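Local coordinates for protein DNA polymerase III beta subunit (PDB 2AVT) that probably forms, as a dimer, the ring of the bacterial replicase that encircles DNA and slides along it, keeping the polymerase on its template, at residues A74-A79 / K118-Y123; K97-H102 / E112-G117. All blocks are in the same frame, centred on the assembly; numbering follows the deposited sequence.

Interaction 1 (A74-A79 / K118-Y123); sequences AILLEA and KDVDQY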
ATOM      1  N   ALA A  74       8.725  13.903 -32.217  1.00 28.33           N
ATOM      2  CA  ALA A  74       7.991  14.247 -31.013  1.00 27.19           C
ATOM      3  C   ALA A  74       6.631  13.549 -31.029  1.00 25.50           C
ATOM      4  O   ALA A  74       5.951  13.514 -32.055  1.00 28.08           O
ATOM      5  CB  ALA A  74       7.826  15.756 -30.921  1.00 29.54           C
ATOM      6  N   ILE A  75       6.236  12.983 -29.896  1.00 24.56           N
ATOM      7  CA  ILE A  75       4.967  12.275 -29.826  1.00 21.87           C
ATOM      8  C   ILE A  75       4.412  12.261 -28.415  1.00 21.29           C
ATOM      9  O   ILE A  75       5.160  12.431 -27.450  1.00 21.36           O
ATOM     10  CB  ILE A  75       5.126  10.804 -30.326  1.00 22.32           C
ATOM     11  CG1 ILE A  75       3.754  10.159 -30.527  1.00 23.97           C
ATOM     12  CG2 ILE A  75       5.916   9.971 -29.315  1.00 21.01           C
ATOM     13  CD1 ILE A  75       3.832   8.722 -31.014  1.00 26.57           C
ATOM     14  N   LEU A  76       3.094  12.079 -28.312  1.00 20.20           N
ATOM     15  CA  LEU A  76       2.384  11.990 -27.042  1.00 18.60           C
ATOM     16  C   LEU A  76       1.800  10.574 -26.888  1.00 20.65           C
ATOM     17  O   LEU A  76       1.203  10.036 -27.821  1.00 20.22           O
ATOM     18  CB  LEU A  76       1.226  12.997 -26.988  1.00 21.45           C
ATOM     19  CG  LEU A  76       1.476  14.492 -27.228  1.00 21.30           C
ATOM     20  CD1 LEU A  76       0.157  15.254 -27.048  1.00 23.42           C
ATOM     21  CD2 LEU A  76       2.521  15.003 -26.240  1.00 20.25           C
ATOM     22  N   LEU A  77       1.945   9.998 -25.701  1.00 20.58           N
ATOM     23  CA  LEU A  77       1.440   8.662 -25.404  1.00 21.10           C
ATOM     24  C   LEU A  77       0.816   8.709 -24.013  1.00 22.21           C
ATOM     25  O   LEU A  77       1.256   9.501 -23.172  1.00 22.17           O
ATOM     26  CB  LEU A  77       2.603   7.648 -25.411  1.00 20.07           C
ATOM     27  CG  LEU A  77       3.344   7.438 -26.735  1.00 20.86           C
ATOM     28  CD1 LEU A  77       4.650   6.659 -26.519  1.00 22.78           C
ATOM     29  CD2 LEU A  77       2.428   6.695 -27.692  1.00 21.56           C
ATOM     30  N   GLU A  78      -0.213   7.898 -23.762  1.00 21.25           N
ATOM     31  CA  GLU A  78      -0.824   7.888 -22.429  1.00 22.85           C
ATOM     32  C   GLU A  78       0.278   7.445 -21.483  1.00 23.85           C
ATOM     33  O   GLU A  78       0.828   6.354 -21.629  1.00 22.33           O
ATOM     34  CB  GLU A  78      -1.994   6.903 -22.357  1.00 25.12           C
ATOM     35  CG  GLU A  78      -3.240   7.349 -23.095  1.00 25.82           C
ATOM     36  CD  GLU A  78      -3.804   8.647 -22.550  1.00 26.15           C
ATOM     37  OE1 GLU A  78      -3.812   8.816 -21.316  1.00 28.07           O
ATOM     38  OE2 GLU A  78      -4.250   9.488 -23.355  1.00 28.89           O
ATOM     39  N   ALA A  79       0.597   8.289 -20.510  1.00 23.37           N
ATOM     40  CA  ALA A  79       1.678   8.016 -19.565  1.00 23.39           C
ATOM     41  C   ALA A  79       1.683   6.692 -18.789  1.00 25.10           C
ATOM     42  O   ALA A  79       2.588   5.877 -18.962  1.00 22.51           O
ATOM     43  CB  ALA A  79       1.796   9.167 -18.593  1.00 22.74           C
ATOM     44  N   LYS A 118      -0.379  10.541 -30.113  1.00 30.37           N
ATOM     45  CA  LYS A 118      -0.942  11.767 -30.661  1.00 30.07           C
ATOM     46  C   LYS A 118       0.138  12.767 -31.005  1.00 29.98           C
ATOM     47  O   LYS A 118       1.240  12.721 -30.453  1.00 28.21           O
ATOM     48  CB  LYS A 118      -1.904  12.410 -29.662  1.00 28.65           C
ATOM     49  CG  LYS A 118      -3.135  11.584 -29.321  1.00 28.09           C
ATOM     50  CD  LYS A 118      -4.088  12.400 -28.459  1.00 29.92           C
ATOM     51  CE  LYS A 118      -5.337  11.612 -28.077  1.00 32.06           C
ATOM     52  NZ  LYS A 118      -5.026  10.529 -27.114  1.00 34.20           N
ATOM     53  N   ASP A 119      -0.197  13.670 -31.920  1.00 30.47           N
ATOM     54  CA  ASP A 119       0.708  14.725 -32.358  1.00 30.73           C
ATOM     55  C   ASP A 119       0.954  15.652 -31.167  1.00 29.21           C
ATOM     56  O   ASP A 119       0.022  15.996 -30.444  1.00 27.85           O
ATOM     57  CB  ASP A 119       0.061  15.517 -33.494  1.00 32.58           C
ATOM     58  CG  ASP A 119       1.036  16.427 -34.197  1.00 34.47           C
ATOM     59  OD1 ASP A 119       1.587  17.350 -33.552  1.00 35.03           O
ATOM     60  OD2 ASP A 119       1.258  16.204 -35.403  1.00 36.02           O
ATOM     61  N   VAL A 120       2.201  16.059 -30.970  1.00 29.83           N
ATOM     62  CA  VAL A 120       2.543  16.928 -29.845  1.00 29.78           C
ATOM     63  C   VAL A 120       1.883  18.302 -29.867  1.00 29.87           C
ATOM     64  O   VAL A 120       1.799  18.947 -28.829  1.00 30.52           O
ATOM     65  CB  VAL A 120       4.071  17.137 -29.723  1.00 29.72           C
ATOM     66  CG1 VAL A 120       4.745  15.835 -29.325  1.00 28.61           C
ATOM     67  CG2 VAL A 120       4.629  17.663 -31.039  1.00 30.87           C
ATOM     68  N   ASP A 121       1.422  18.762 -31.027  1.00 30.56           N
ATOM     69  CA  ASP A 121       0.784  20.072 -31.077  1.00 33.03           C
ATOM     70  C   ASP A 121      -0.485  20.106 -30.236  1.00 31.81           C
ATOM     71  O   ASP A 121      -1.050  21.169 -29.997  1.00 31.37           O
ATOM     72  CB  ASP A 121       0.470  20.492 -32.517  1.00 36.87           C
ATOM     73  CG  ASP A 121      -0.358  19.467 -33.263  1.00 42.32           C
ATOM     74  OD1 ASP A 121      -1.348  18.962 -32.691  1.00 43.96           O
ATOM     75  OD2 ASP A 121      -0.022  19.178 -34.437  1.00 46.92           O
ATOM     76  N   GLN A 122      -0.928  18.945 -29.768  1.00 29.18           N
ATOM     77  CA  GLN A 122      -2.123  18.898 -28.931  1.00 30.95           C
ATOM     78  C   GLN A 122      -1.782  19.221 -27.473  1.00 29.53           C
ATOM     79  O   GLN A 122      -2.668  19.492 -26.662  1.00 30.28           O
ATOM     80  CB  GLN A 122      -2.784  17.514 -29.018  1.00 31.25           C
ATOM     81  CG  GLN A 122      -3.284  17.171 -30.416  1.00 34.61           C
ATOM     82  CD  GLN A 122      -4.107  15.895 -30.464  1.00 36.58           C
ATOM     83  OE1 GLN A 122      -4.917  15.631 -29.576  1.00 37.57           O
ATOM     84  NE2 GLN A 122      -3.922  15.109 -31.520  1.00 38.09           N
ATOM     85  N   TYR A 123      -0.490  19.208 -27.153  1.00 28.65           N
ATOM     86  CA  TYR A 123      -0.024  19.474 -25.792  1.00 29.50           C
ATOM     87  C   TYR A 123       0.187  20.973 -25.532  1.00 30.48           C
ATOM     88  O   TYR A 123       0.684  21.687 -26.387  1.00 27.59           O
ATOM     89  CB  TYR A 123       1.296  18.736 -25.550  1.00 25.54           C
ATOM     90  CG  TYR A 123       1.552  18.418 -24.102  1.00 25.10           C
ATOM     91  CD1 TYR A 123       0.869  17.382 -23.466  1.00 20.45           C
ATOM     92  CD2 TYR A 123       2.440  19.181 -23.355  1.00 25.67           C
ATOM     93  CE1 TYR A 123       1.064  17.114 -22.122  1.00 21.23           C
ATOM     94  CE2 TYR A 123       2.638  18.928 -22.020  1.00 23.49           C
ATOM     95  CZ  TYR A 123       1.947  17.895 -21.405  1.00 23.97           C
ATOM     96  OH  TYR A 123       2.133  17.674 -20.067  1.00 18.44           O
TER
HETATM   97  O   HOH W   1       4.012  15.111 -32.880  1.00 35.70           O
HETATM   98  O   HOH W   2      -2.035  10.516 -25.833  1.00 43.44           O
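Leu76 and Lys118 pair through their main chains as a single antiparallel hydrogen-bonded bridge. The amide Leu76 N donates to Lys118 O at 2.9 Å, lying in the carbonyl plane, while Lys118 N returns a bond to Leu76 O of 2.8 Å from a donor tilted somewhat out of that plane. All four backbone polar atoms of the pair are thus satisfied along the outer side of strand 73-78, the outermost strand of its sheet within the chain. Two residues away on each segment, at Ala74 and Val120, the direct pairing gives way to water: a single molecule donates to Ala74 O at 2.6 Å and accepts from Val120 N, continuing the link where the loop turns into a short 3-10 segment. Within that turn Asp119 O lies beside Leu76 CD1, and Tyr123 N bonds back to Val120 O.

Around this polar frame the apolar groups close in. With CG anti to its carbonyl carbon (chi1 -55°), Leu76 sends its branches toward the loop, CD1 and CD2 both reaching Tyr123 CB and CD2 also approaching Val120 CG1. The CG1 methyl of Val120 presses tightly on Ala74 CB, 3.5 Å away. The hydroxyl of Tyr123 finds its partner in Ser48. At the other end the charges meet only loosely: Glu78 OE2 and Lys118 NZ form a long salt bridge of 4.0 Å, with a water bonded to the lysine and weakly to the glutamate, whose OE1 is taken by Ser32. The chemistry implies that main-chain bonds and the buried leucine fix the linker against the strand, the outer ion pair probably adding less.

Interaction 2 (K97-H102 / E112-G117); sequences KEIEQH and EITLKG
His102 O receives the amide of Gly117 in a short bond, 2.6 Å from Gly117 N to His102 O, with the nitrogen nearly on the line of the carbonyl (C=O...N 170°) although the N-H...O angle is only 142°. This is the one hydrogen bond between 97-102 and 112-117, and it ties the turn after strand 93-99 to the residue that follows strand 111-116. Gly117 O lies 3.5 Å from His102 CB, so the backbone of the glycine runs close past the base of the histidine side chain.

The imidazole itself leads away from Gly117. Its CG stands anti to the carbonyl carbon (chi1 -55°), and the ring's NE2 makes a weak hydrogen bond to Asp119, just beyond the second segment. Lys116 lies over the turn: its chain, bent at chi2, chi3 and chi4, folds its methylenes back, bringing CE within 3.1 Å of Gln101 O, while CD lies 3.7 Å from His102 O. The lysine thus meets the turn with carbon atoms. Further along, Ile99 CD1 and Thr114 CG2 approach loosely, at 4.4 Å.

Gln101 and His102 both have positive phi values in the turn that joins strand 93-99 to strand 103-108. Strand 103-108 lies between 93-99 and 111-116, its Val105 touching both Ile99 and Thr114. Leu115 packs on Phe81, Phe82 and Ile85 of helix 79-88, and residues 112-115 pair antiparallel with a strand of the second subunit, carrying the sheet across the dimer interface.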
ATOM      1  N   LYS A  97      10.519   3.041 -32.556  1.00 28.31           N
ATOM      2  CA  LYS A  97      10.425   3.541 -33.918  1.00 29.46           C
ATOM      3  C   LYS A  97       9.032   4.041 -34.246  1.00 28.58           C
ATOM      4  O   LYS A  97       8.067   3.281 -34.201  1.00 30.06           O
ATOM      5  CB  LYS A  97      10.826   2.443 -34.913  1.00 30.52           C
ATOM      6  CG  LYS A  97      10.953   2.911 -36.358  1.00 33.37           C
ATOM      7  CD  LYS A  97      11.522   1.790 -37.239  1.00 37.35           C
ATOM      8  CE  LYS A  97      11.972   2.307 -38.599  1.00 39.42           C
ATOM      9  NZ  LYS A  97      12.923   1.356 -39.264  1.00 42.55           N
ATOM     10  N   GLU A  98       8.930   5.322 -34.574  1.00 29.48           N
ATOM     11  CA  GLU A  98       7.644   5.899 -34.926  1.00 31.05           C
ATOM     12  C   GLU A  98       7.333   5.575 -36.374  1.00 32.56           C
ATOM     13  O   GLU A  98       8.227   5.572 -37.222  1.00 33.27           O
ATOM     14  CB  GLU A  98       7.660   7.422 -34.735  1.00 32.11           C
ATOM     15  CG  GLU A  98       6.527   8.158 -35.457  1.00 33.97           C
ATOM     16  CD  GLU A  98       6.572   9.671 -35.245  1.00 37.69           C
ATOM     17  OE1 GLU A  98       7.663  10.206 -34.946  1.00 39.32           O
ATOM     18  OE2 GLU A  98       5.519  10.329 -35.391  1.00 39.17           O
ATOM     19  N   ILE A  99       6.069   5.280 -36.652  1.00 32.86           N
ATOM     20  CA  ILE A  99       5.637   4.998 -38.012  1.00 34.31           C
ATOM     21  C   ILE A  99       4.480   5.941 -38.285  1.00 36.06           C
ATOM     22  O   ILE A  99       4.208   6.829 -37.476  1.00 35.77           O
ATOM     23  CB  ILE A  99       5.191   3.527 -38.194  1.00 34.34           C
ATOM     24  CG1 ILE A  99       4.058   3.183 -37.225  1.00 35.38           C
ATOM     25  CG2 ILE A  99       6.376   2.601 -37.953  1.00 35.22           C
ATOM     26  CD1 ILE A  99       3.498   1.770 -37.421  1.00 35.89           C
ATOM     27  N   GLU A 100       3.798   5.753 -39.409  1.00 36.26           N
ATOM     28  CA  GLU A 100       2.694   6.621 -39.792  1.00 37.54           C
ATOM     29  C   GLU A 100       1.552   6.704 -38.796  1.00 36.84           C
ATOM     30  O   GLU A 100       1.300   5.773 -38.035  1.00 35.48           O
ATOM     31  CB  GLU A 100       2.124   6.183 -41.145  1.00 41.49           C
ATOM     32  CG  GLU A 100       1.582   4.759 -41.154  1.00 46.82           C
ATOM     33  CD  GLU A 100       0.845   4.426 -42.440  1.00 51.88           C
ATOM     34  OE1 GLU A 100       1.461   4.523 -43.526  1.00 52.47           O
ATOM     35  OE2 GLU A 100      -0.354   4.069 -42.360  1.00 54.61           O
ATOM     36  N   GLN A 101       0.862   7.840 -38.830  1.00 37.69           N
ATOM     37  CA  GLN A 101      -0.292   8.100 -37.981  1.00 36.98           C
ATOM     38  C   GLN A 101       0.001   8.107 -36.483  1.00 35.29           C
ATOM     39  O   GLN A 101      -0.782   7.591 -35.691  1.00 35.52           O
ATOM     40  CB  GLN A 101      -1.386   7.077 -38.295  1.00 41.61           C
ATOM     41  CG  GLN A 101      -1.709   6.991 -39.779  1.00 45.84           C
ATOM     42  CD  GLN A 101      -2.649   5.848 -40.113  1.00 48.75           C
ATOM     43  OE1 GLN A 101      -2.437   4.710 -39.687  1.00 51.37           O
ATOM     44  NE2 GLN A 101      -3.689   6.143 -40.886  1.00 50.44           N
ATOM     45  N   HIS A 102       1.132   8.699 -36.112  1.00 32.83           N
ATOM     46  CA  HIS A 102       1.556   8.821 -34.721  1.00 31.96           C
ATOM     47  C   HIS A 102       1.510   7.528 -33.919  1.00 30.44           C
ATOM     48  O   HIS A 102       0.935   7.469 -32.832  1.00 30.03           O
ATOM     49  CB  HIS A 102       0.738   9.916 -34.023  1.00 31.76           C
ATOM     50  CG  HIS A 102       0.805  11.239 -34.724  1.00 32.49           C
ATOM     51  ND1 HIS A 102      -0.117  11.628 -35.673  1.00 32.96           N
ATOM     52  CD2 HIS A 102       1.737  12.220 -34.683  1.00 32.23           C
ATOM     53  CE1 HIS A 102       0.246  12.787 -36.191  1.00 30.17           C
ATOM     54  NE2 HIS A 102       1.367  13.169 -35.606  1.00 35.05           N
ATOM     55  N   GLU A 112       7.237  -7.405 -29.970  1.00 27.27           N
ATOM     56  CA  GLU A 112       6.971  -6.187 -30.723  1.00 27.57           C
ATOM     57  C   GLU A 112       5.588  -5.646 -30.354  1.00 28.15           C
ATOM     58  O   GLU A 112       4.562  -6.287 -30.621  1.00 26.85           O
ATOM     59  CB  GLU A 112       7.017  -6.437 -32.222  1.00 29.43           C
ATOM     60  CG  GLU A 112       6.645  -5.187 -33.005  1.00 34.78           C
ATOM     61  CD  GLU A 112       6.603  -5.407 -34.495  1.00 38.74           C
ATOM     62  OE1 GLU A 112       7.680  -5.494 -35.114  1.00 42.15           O
ATOM     63  OE2 GLU A 112       5.485  -5.500 -35.048  1.00 43.47           O
ATOM     64  N   ILE A 113       5.577  -4.464 -29.747  1.00 27.00           N
ATOM     65  CA  ILE A 113       4.338  -3.817 -29.313  1.00 27.19           C
ATOM     66  C   ILE A 113       4.177  -2.457 -29.982  1.00 26.72           C
ATOM     67  O   ILE A 113       5.041  -1.584 -29.861  1.00 25.36           O
ATOM     68  CB  ILE A 113       4.328  -3.628 -27.768  1.00 26.25           C
ATOM     69  CG1 ILE A 113       4.324  -4.998 -27.085  1.00 24.82           C
ATOM     70  CG2 ILE A 113       3.097  -2.808 -27.337  1.00 25.18           C
ATOM     71  CD1 ILE A 113       4.606  -4.956 -25.592  1.00 26.11           C
ATOM     72  N   THR A 114       3.080  -2.285 -30.707  1.00 26.42           N
ATOM     73  CA  THR A 114       2.823  -1.020 -31.381  1.00 28.18           C
ATOM     74  C   THR A 114       1.752  -0.254 -30.618  1.00 28.30           C
ATOM     75  O   THR A 114       0.714  -0.816 -30.263  1.00 29.11           O
ATOM     76  CB  THR A 114       2.358  -1.257 -32.824  1.00 29.05           C
ATOM     77  OG1 THR A 114       3.307  -2.101 -33.482  1.00 28.88           O
ATOM     78  CG2 THR A 114       2.235   0.069 -33.584  1.00 27.05           C
ATOM     79  N   LEU A 115       2.011   1.027 -30.359  1.00 27.65           N
ATOM     80  CA  LEU A 115       1.069   1.875 -29.628  1.00 26.46           C
ATOM     81  C   LEU A 115       0.627   3.081 -30.445  1.00 26.27           C
ATOM     82  O   LEU A 115       1.414   3.651 -31.204  1.00 25.46           O
ATOM     83  CB  LEU A 115       1.700   2.382 -28.335  1.00 27.36           C
ATOM     84  CG  LEU A 115       2.271   1.318 -27.408  1.00 27.37           C
ATOM     85  CD1 LEU A 115       2.979   1.993 -26.254  1.00 25.94           C
ATOM     86  CD2 LEU A 115       1.146   0.390 -26.928  1.00 28.07           C
ATOM     87  N   LYS A 116      -0.635   3.470 -30.288  1.00 23.10           N
ATOM     88  CA  LYS A 116      -1.144   4.638 -30.999  1.00 25.79           C
ATOM     89  C   LYS A 116      -0.910   5.855 -30.112  1.00 25.81           C
ATOM     90  O   LYS A 116      -1.180   5.819 -28.904  1.00 25.36           O
ATOM     91  CB  LYS A 116      -2.640   4.477 -31.313  1.00 27.68           C
ATOM     92  CG  LYS A 116      -3.311   5.712 -31.923  1.00 31.96           C
ATOM     93  CD  LYS A 116      -2.510   6.288 -33.090  1.00 35.14           C
ATOM     94  CE  LYS A 116      -3.398   6.569 -34.294  1.00 36.62           C
ATOM     95  NZ  LYS A 116      -4.592   7.377 -33.927  1.00 38.94           N
ATOM     96  N   GLY A 117      -0.387   6.921 -30.705  1.00 26.15           N
ATOM     97  CA  GLY A 117      -0.134   8.133 -29.944  1.00 28.80           C
ATOM     98  C   GLY A 117      -0.766   9.362 -30.577  1.00 28.80           C
ATOM     99  O   GLY A 117      -1.591   9.258 -31.479  1.00 26.68           O
TER

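Overall arrangement
Both contacts belong to the N-terminal domain, their centres about 12 Å apart, with interaction 2 nested in the chain between the two segments of interaction 1. Strand 73-78 comes first, at the edge of one antiparallel sheet; helix 79-88 then leads to strands 93-99, 103-108 and 111-116 of a second sheet, and the chain returns to the first strand as 118-123. Gly117 and Lys118 are neighbours, so the two backbone attachments follow directly on each other. The contacts also touch: Ile75 CD1 packs on His102 O, and Leu77 CD2 on Gly117. The path out of the subunit-interface strand is therefore joined to strand 73-78 and to the turn after strand 93-99 before the chain reaches strand 135-138.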